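Local structure of DCN1-like protein 3 (Homo sapiens, 4GBA) at residues Glu9-Ile23 and Thr55-Gly67. The protein promotes cullin neddylation by engaging cullin-RBX complexes and the N-terminally acetylated NEDD8-conjugating E2, whose NEDD8 it helps transfer to the cullin. Residues are numbered along the deposited sequence; the frame is centred on the assembly and turned at random.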
loop_
_atom_site.group_PDB
_atom_site.type_symbol
_atom_site.label_atom_id
_atom_site.label_comp_id
_atom_site.label_asym_id
_atom_site.label_seq_id
_atom_site.Cartn_x
_atom_site.Cartn_y
_atom_site.Cartn_z
ATOM N N GLU A 9 19.734 3.128 -18.542
ATOM C CA GLU A 9 19.629 4.537 -18.900
ATOM C C GLU A 9 18.593 4.789 -19.998
ATOM O O GLU A 9 17.808 5.729 -19.904
ATOM C CB GLU A 9 20.982 5.081 -19.344
ATOM C CG GLU A 9 20.954 6.572 -19.608
ATOM C CD GLU A 9 20.786 7.380 -18.328
ATOM O OE1 GLU A 9 20.089 8.421 -18.367
ATOM O OE2 GLU A 9 21.358 6.973 -17.290
ATOM N N GLU A 10 18.593 3.968 -21.048
ATOM C CA GLU A 10 17.587 4.132 -22.102
ATOM C C GLU A 10 16.172 3.855 -21.567
ATOM O O GLU A 10 15.210 4.530 -21.937
ATOM C CB GLU A 10 17.890 3.243 -23.316
ATOM N N LEU A 11 16.057 2.860 -20.693
ATOM C CA LEU A 11 14.777 2.516 -20.091
ATOM C C LEU A 11 14.264 3.663 -19.241
ATOM O O LEU A 11 13.108 4.065 -19.365
ATOM C CB LEU A 11 14.904 1.266 -19.234
ATOM C CG LEU A 11 13.585 0.722 -18.701
ATOM C CD1 LEU A 11 12.659 0.382 -19.860
ATOM C CD2 LEU A 11 13.855 -0.499 -17.837
ATOM N N PHE A 12 15.127 4.194 -18.383
ATOM C CA PHE A 12 14.759 5.346 -17.577
ATOM C C PHE A 12 14.333 6.517 -18.444
ATOM O O PHE A 12 13.311 7.143 -18.190
ATOM C CB PHE A 12 15.906 5.776 -16.653
ATOM C CG PHE A 12 15.548 6.924 -15.733
ATOM C CD1 PHE A 12 14.627 6.748 -14.704
ATOM C CD2 PHE A 12 16.128 8.176 -15.898
ATOM C CE1 PHE A 12 14.300 7.798 -13.857
ATOM C CE2 PHE A 12 15.802 9.224 -15.053
ATOM C CZ PHE A 12 14.888 9.033 -14.032
ATOM N N ARG A 13 15.126 6.805 -19.466
ATOM C CA ARG A 13 14.909 7.971 -20.315
ATOM C C ARG A 13 13.538 7.973 -20.989
ATOM O O ARG A 13 13.002 9.032 -21.317
ATOM C CB ARG A 13 16.017 8.080 -21.375
ATOM C CG ARG A 13 17.334 8.659 -20.855
ATOM C CD ARG A 13 17.420 10.168 -21.091
ATOM N NE ARG A 13 18.312 10.835 -20.139
ATOM C CZ ARG A 13 18.617 12.133 -20.173
ATOM N NH1 ARG A 13 18.113 12.916 -21.121
ATOM N NH2 ARG A 13 19.433 12.648 -19.261
ATOM N N ARG A 14 12.957 6.798 -21.196
ATOM C CA ARG A 14 11.712 6.771 -21.947
ATOM C C ARG A 14 10.462 7.037 -21.114
ATOM O O ARG A 14 9.399 7.262 -21.679
ATOM C CB ARG A 14 11.587 5.523 -22.837
ATOM C CG ARG A 14 11.069 4.268 -22.209
ATOM C CD ARG A 14 11.635 3.076 -22.993
ATOM N NE ARG A 14 10.669 2.012 -23.263
ATOM C CZ ARG A 14 10.988 0.723 -23.439
ATOM N NH1 ARG A 14 12.258 0.314 -23.350
ATOM N NH2 ARG A 14 10.030 -0.170 -23.699
ATOM N N TYR A 15 10.604 7.050 -19.785
ATOM C CA TYR A 15 9.485 7.328 -18.892
ATOM C C TYR A 15 9.743 8.615 -18.121
ATOM O O TYR A 15 8.840 9.209 -17.536
ATOM C CB TYR A 15 9.260 6.165 -17.936
ATOM C CG TYR A 15 9.065 4.846 -18.643
ATOM C CD1 TYR A 15 7.885 4.574 -19.317
ATOM C CD2 TYR A 15 10.062 3.866 -18.643
ATOM C CE1 TYR A 15 7.686 3.374 -19.971
ATOM C CE2 TYR A 15 9.874 2.652 -19.306
ATOM C CZ TYR A 15 8.677 2.416 -19.968
ATOM O OH TYR A 15 8.447 1.228 -20.625
ATOM N N LYS A 16 10.997 9.045 -18.152
ATOM C CA LYS A 16 11.440 10.223 -17.422
ATOM C C LYS A 16 10.699 11.497 -17.840
ATOM O O LYS A 16 10.339 11.673 -19.007
ATOM C CB LYS A 16 12.949 10.392 -17.609
ATOM C CG LYS A 16 13.529 11.672 -17.074
ATOM C CD LYS A 16 14.981 11.830 -17.518
ATOM C CE LYS A 16 15.458 13.262 -17.343
ATOM N NZ LYS A 16 14.702 14.213 -18.213
ATOM N N ASP A 17 10.486 12.377 -16.865
ATOM C CA ASP A 17 9.899 13.694 -17.086
ATOM C C ASP A 17 10.831 14.571 -17.917
ATOM O O ASP A 17 12.049 14.533 -17.750
ATOM C CB ASP A 17 9.627 14.371 -15.738
ATOM C CG ASP A 17 8.775 15.614 -15.873
ATOM O OD1 ASP A 17 7.552 15.464 -16.031
ATOM O OD2 ASP A 17 9.319 16.737 -15.819
ATOM N N GLU A 18 10.252 15.374 -18.804
ATOM C CA GLU A 18 11.042 16.264 -19.649
ATOM C C GLU A 18 11.898 17.218 -18.825
ATOM O O GLU A 18 13.014 17.537 -19.215
ATOM C CB GLU A 18 10.136 17.069 -20.584
ATOM C CG GLU A 18 9.181 16.223 -21.438
ATOM C CD GLU A 18 7.942 15.761 -20.673
ATOM O OE1 GLU A 18 8.073 15.317 -19.509
ATOM O OE2 GLU A 18 6.833 15.854 -21.243
ATOM N N ARG A 19 11.372 17.664 -17.687
ATOM C CA ARG A 19 12.031 18.689 -16.886
ATOM C C ARG A 19 12.749 18.103 -15.664
ATOM O O ARG A 19 13.955 18.280 -15.507
ATOM C CB ARG A 19 11.027 19.767 -16.462
ATOM N N GLU A 20 12.018 17.407 -14.801
ATOM C CA GLU A 20 12.628 16.802 -13.622
ATOM C C GLU A 20 13.458 15.566 -13.966
ATOM O O GLU A 20 13.250 14.945 -14.995
ATOM C CB GLU A 20 11.563 16.433 -12.597
ATOM C CG GLU A 20 11.113 17.587 -11.728
ATOM C CD GLU A 20 10.089 17.159 -10.692
ATOM O OE1 GLU A 20 8.927 17.621 -10.787
ATOM O OE2 GLU A 20 10.447 16.362 -9.788
ATOM N N ASP A 21 14.401 15.219 -13.094
ATOM C CA ASP A 21 15.188 14.000 -13.245
ATOM C C ASP A 21 14.478 12.876 -12.503
ATOM O O ASP A 21 14.966 12.380 -11.487
ATOM C CB ASP A 21 16.599 14.198 -12.688
ATOM C CG ASP A 21 17.581 13.143 -13.177
ATOM O OD1 ASP A 21 17.365 12.561 -14.265
ATOM O OD2 ASP A 21 18.588 12.912 -12.472
ATOM N N ALA A 22 13.318 12.489 -13.023
ATOM C CA ALA A 22 12.441 11.556 -12.338
ATOM C C ALA A 22 11.326 11.079 -13.251
ATOM O O ALA A 22 11.010 11.705 -14.260
ATOM C CB ALA A 22 11.842 12.212 -11.079
ATOM N N ILE A 23 10.728 9.957 -12.879
ATOM C CA ILE A 23 9.508 9.520 -13.507
ATOM C C ILE A 23 8.339 10.099 -12.721
ATOM O O ILE A 23 8.210 9.862 -11.515
ATOM C CB ILE A 23 9.442 7.991 -13.561
ATOM C CG1 ILE A 23 10.672 7.457 -14.319
ATOM C CG2 ILE A 23 8.114 7.530 -14.182
ATOM C CD1 ILE A 23 10.682 5.951 -14.589
ATOM N N THR A 55 6.878 8.126 -2.339
ATOM C CA THR A 55 6.068 9.164 -2.988
ATOM C C THR A 55 5.268 8.567 -4.148
ATOM O O THR A 55 5.848 8.214 -5.175
ATOM C CB THR A 55 6.945 10.265 -3.584
ATOM O OG1 THR A 55 8.024 10.551 -2.693
ATOM C CG2 THR A 55 6.121 11.528 -3.858
ATOM N N MET A 56 3.951 8.457 -3.993
ATOM C CA MET A 56 3.121 7.853 -5.034
ATOM C C MET A 56 3.264 8.538 -6.373
ATOM O O MET A 56 3.250 9.768 -6.439
ATOM C CB MET A 56 1.649 7.874 -4.655
ATOM C CG MET A 56 1.198 6.615 -4.009
ATOM S SD MET A 56 -0.571 6.645 -3.802
ATOM C CE MET A 56 -0.783 5.303 -2.619
ATOM N N CYS A 57 3.386 7.725 -7.426
ATOM C CA CYS A 57 3.353 8.193 -8.809
ATOM C C CYS A 57 4.667 8.808 -9.202
ATOM O O CYS A 57 4.727 9.589 -10.152
ATOM C CB CYS A 57 2.231 9.220 -9.043
ATOM S SG CYS A 57 0.563 8.650 -8.682
ATOM N N LYS A 58 5.719 8.474 -8.469
ATOM C CA LYS A 58 7.023 9.030 -8.770
ATOM C C LYS A 58 8.147 8.060 -8.425
ATOM O O LYS A 58 8.145 7.449 -7.350
ATOM C CB LYS A 58 7.205 10.342 -8.022
ATOM C CG LYS A 58 8.602 10.936 -8.141
ATOM C CD LYS A 58 8.676 12.308 -7.467
ATOM C CE LYS A 58 10.101 12.870 -7.482
ATOM N NZ LYS A 58 10.171 14.332 -7.158
ATOM N N PHE A 59 9.083 7.898 -9.357
ATOM C CA PHE A 59 10.356 7.229 -9.089
ATOM C C PHE A 59 11.445 8.220 -9.454
ATOM O O PHE A 59 11.584 8.567 -10.625
ATOM C CB PHE A 59 10.562 6.005 -9.983
ATOM C CG PHE A 59 9.579 4.891 -9.763
ATOM C CD1 PHE A 59 9.137 4.570 -8.493
ATOM C CD2 PHE A 59 9.106 4.147 -10.847
ATOM C CE1 PHE A 59 8.247 3.525 -8.292
ATOM C CE2 PHE A 59 8.209 3.103 -10.659
ATOM C CZ PHE A 59 7.781 2.792 -9.371
ATOM N N THR A 60 12.220 8.686 -8.480
ATOM C CA THR A 60 13.383 9.512 -8.811
ATOM C C THR A 60 14.400 8.660 -9.567
ATOM O O THR A 60 14.380 7.427 -9.484
ATOM C CB THR A 60 14.072 10.081 -7.548
ATOM O OG1 THR A 60 14.657 9.007 -6.806
ATOM C CG2 THR A 60 13.070 10.824 -6.669
ATOM N N ARG A 61 15.294 9.312 -10.300
ATOM C CA ARG A 61 16.382 8.593 -10.953
ATOM C C ARG A 61 17.051 7.560 -10.034
ATOM O O ARG A 61 17.253 6.421 -10.439
ATOM C CB ARG A 61 17.424 9.568 -11.491
ATOM C CG ARG A 61 18.671 8.882 -12.005
ATOM C CD ARG A 61 19.643 9.859 -12.644
ATOM N NE ARG A 61 20.498 9.177 -13.609
ATOM C CZ ARG A 61 20.287 9.174 -14.925
ATOM N NH1 ARG A 61 19.260 9.840 -15.448
ATOM N NH2 ARG A 61 21.118 8.514 -15.721
ATOM N N LYS A 62 17.384 7.948 -8.801
ATOM C CA LYS A 62 18.052 7.043 -7.872
ATOM C C LYS A 62 17.210 5.841 -7.446
ATOM O O LYS A 62 17.724 4.725 -7.315
ATOM C CB LYS A 62 18.527 7.785 -6.618
ATOM C CG LYS A 62 19.402 6.908 -5.719
ATOM C CD LYS A 62 19.746 7.578 -4.403
ATOM C CE LYS A 62 20.464 6.607 -3.474
ATOM N NZ LYS A 62 21.727 6.082 -4.092
ATOM N N GLU A 63 15.928 6.076 -7.194
ATOM C CA GLU A 63 15.008 4.997 -6.827
ATOM C C GLU A 63 14.913 3.985 -7.966
ATOM O O GLU A 63 15.003 2.773 -7.761
ATOM C CB GLU A 63 13.616 5.561 -6.484
ATOM C CG GLU A 63 13.577 6.345 -5.168
ATOM C CD GLU A 63 12.385 7.312 -5.050
ATOM O OE1 GLU A 63 11.557 7.416 -5.988
ATOM O OE2 GLU A 63 12.279 7.981 -3.999
ATOM N N PHE A 64 14.745 4.501 -9.175
ATOM C CA PHE A 64 14.587 3.653 -10.335
ATOM C C PHE A 64 15.862 2.822 -10.566
ATOM O O PHE A 64 15.809 1.594 -10.713
ATOM C CB PHE A 64 14.219 4.493 -11.562
ATOM C CG PHE A 64 13.768 3.676 -12.727
ATOM C CD1 PHE A 64 12.456 3.230 -12.811
ATOM C CD2 PHE A 64 14.663 3.324 -13.736
ATOM C CE1 PHE A 64 12.033 2.458 -13.892
ATOM C CE2 PHE A 64 14.248 2.557 -14.818
ATOM C CZ PHE A 64 12.924 2.128 -14.894
ATOM N N PHE A 65 17.008 3.488 -10.579
ATOM C CA PHE A 65 18.275 2.782 -10.753
ATOM C C PHE A 65 18.595 1.797 -9.627
ATOM O O PHE A 65 18.954 0.649 -9.889
ATOM C CB PHE A 65 19.420 3.775 -10.948
ATOM C CG PHE A 65 19.572 4.236 -12.364
ATOM C CD1 PHE A 65 20.642 3.800 -13.139
ATOM C CD2 PHE A 65 18.627 5.079 -12.936
ATOM C CE1 PHE A 65 20.778 4.219 -14.454
ATOM C CE2 PHE A 65 18.756 5.496 -14.251
ATOM C CZ PHE A 65 19.830 5.068 -15.011
ATOM N N ASP A 66 18.471 2.244 -8.381
ATOM C CA ASP A 66 18.718 1.370 -7.235
ATOM C C ASP A 66 17.733 0.214 -7.192
ATOM O O ASP A 66 18.091 -0.887 -6.787
ATOM C CB ASP A 66 18.602 2.144 -5.919
ATOM C CG ASP A 66 19.849 2.935 -5.579
ATOM O OD1 ASP A 66 20.806 2.956 -6.380
ATOM O OD2 ASP A 66 19.856 3.554 -4.496
ATOM N N GLY A 67 16.486 0.479 -7.576
ATOM C CA GLY A 67 15.439 -0.523 -7.537
ATOM C C GLY A 67 15.581 -1.551 -8.651
ATOM O O GLY A 67 15.426 -2.760 -8.429
#
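Ile23 and Phe59 form the hydrogen-bonded pair of the short antiparallel sheet that joins two helix-loop-helix units, consistent with the paired EF-hand-like layout of this family. Ile23 N bonds to Phe59 O (2.8 Å) and Phe59 N to Ile23 O (3.0 Å), together closing the pair. Next along, Ala22 faces Thr60 as the non-hydrogen-bonded pair, its small CB 3.8 Å from Thr60 CA. Thr60 also N-caps helix 61-71, in a capping box with Glu63. Slender CD1 of Ile23 meets the Phe64 ring obliquely, in an off-centre CH-pi contact 4.1 Å from its centroid. The Phe12 ring, swung toward helix 61-71 by a CG anti to the backbone N (chi1 -177°), lies beside Phe64 and takes the edge of Phe65 on its face, offset, with centroids 5.7 Å apart. Along the rim of this aromatic cluster, the long aliphatic part of Arg61 packs on Phe12, while its charged end forms salt bridges to Asp21 (OD1 to Arg61 NH1, 3.5 Å) and Glu9, where the detailed geometry is uncertain. Phe59, meanwhile, packs against Met28 and Phe31 of helix 25-34 and against the bound peptide, while Leu11 links helix 7-13 to helix 76-89.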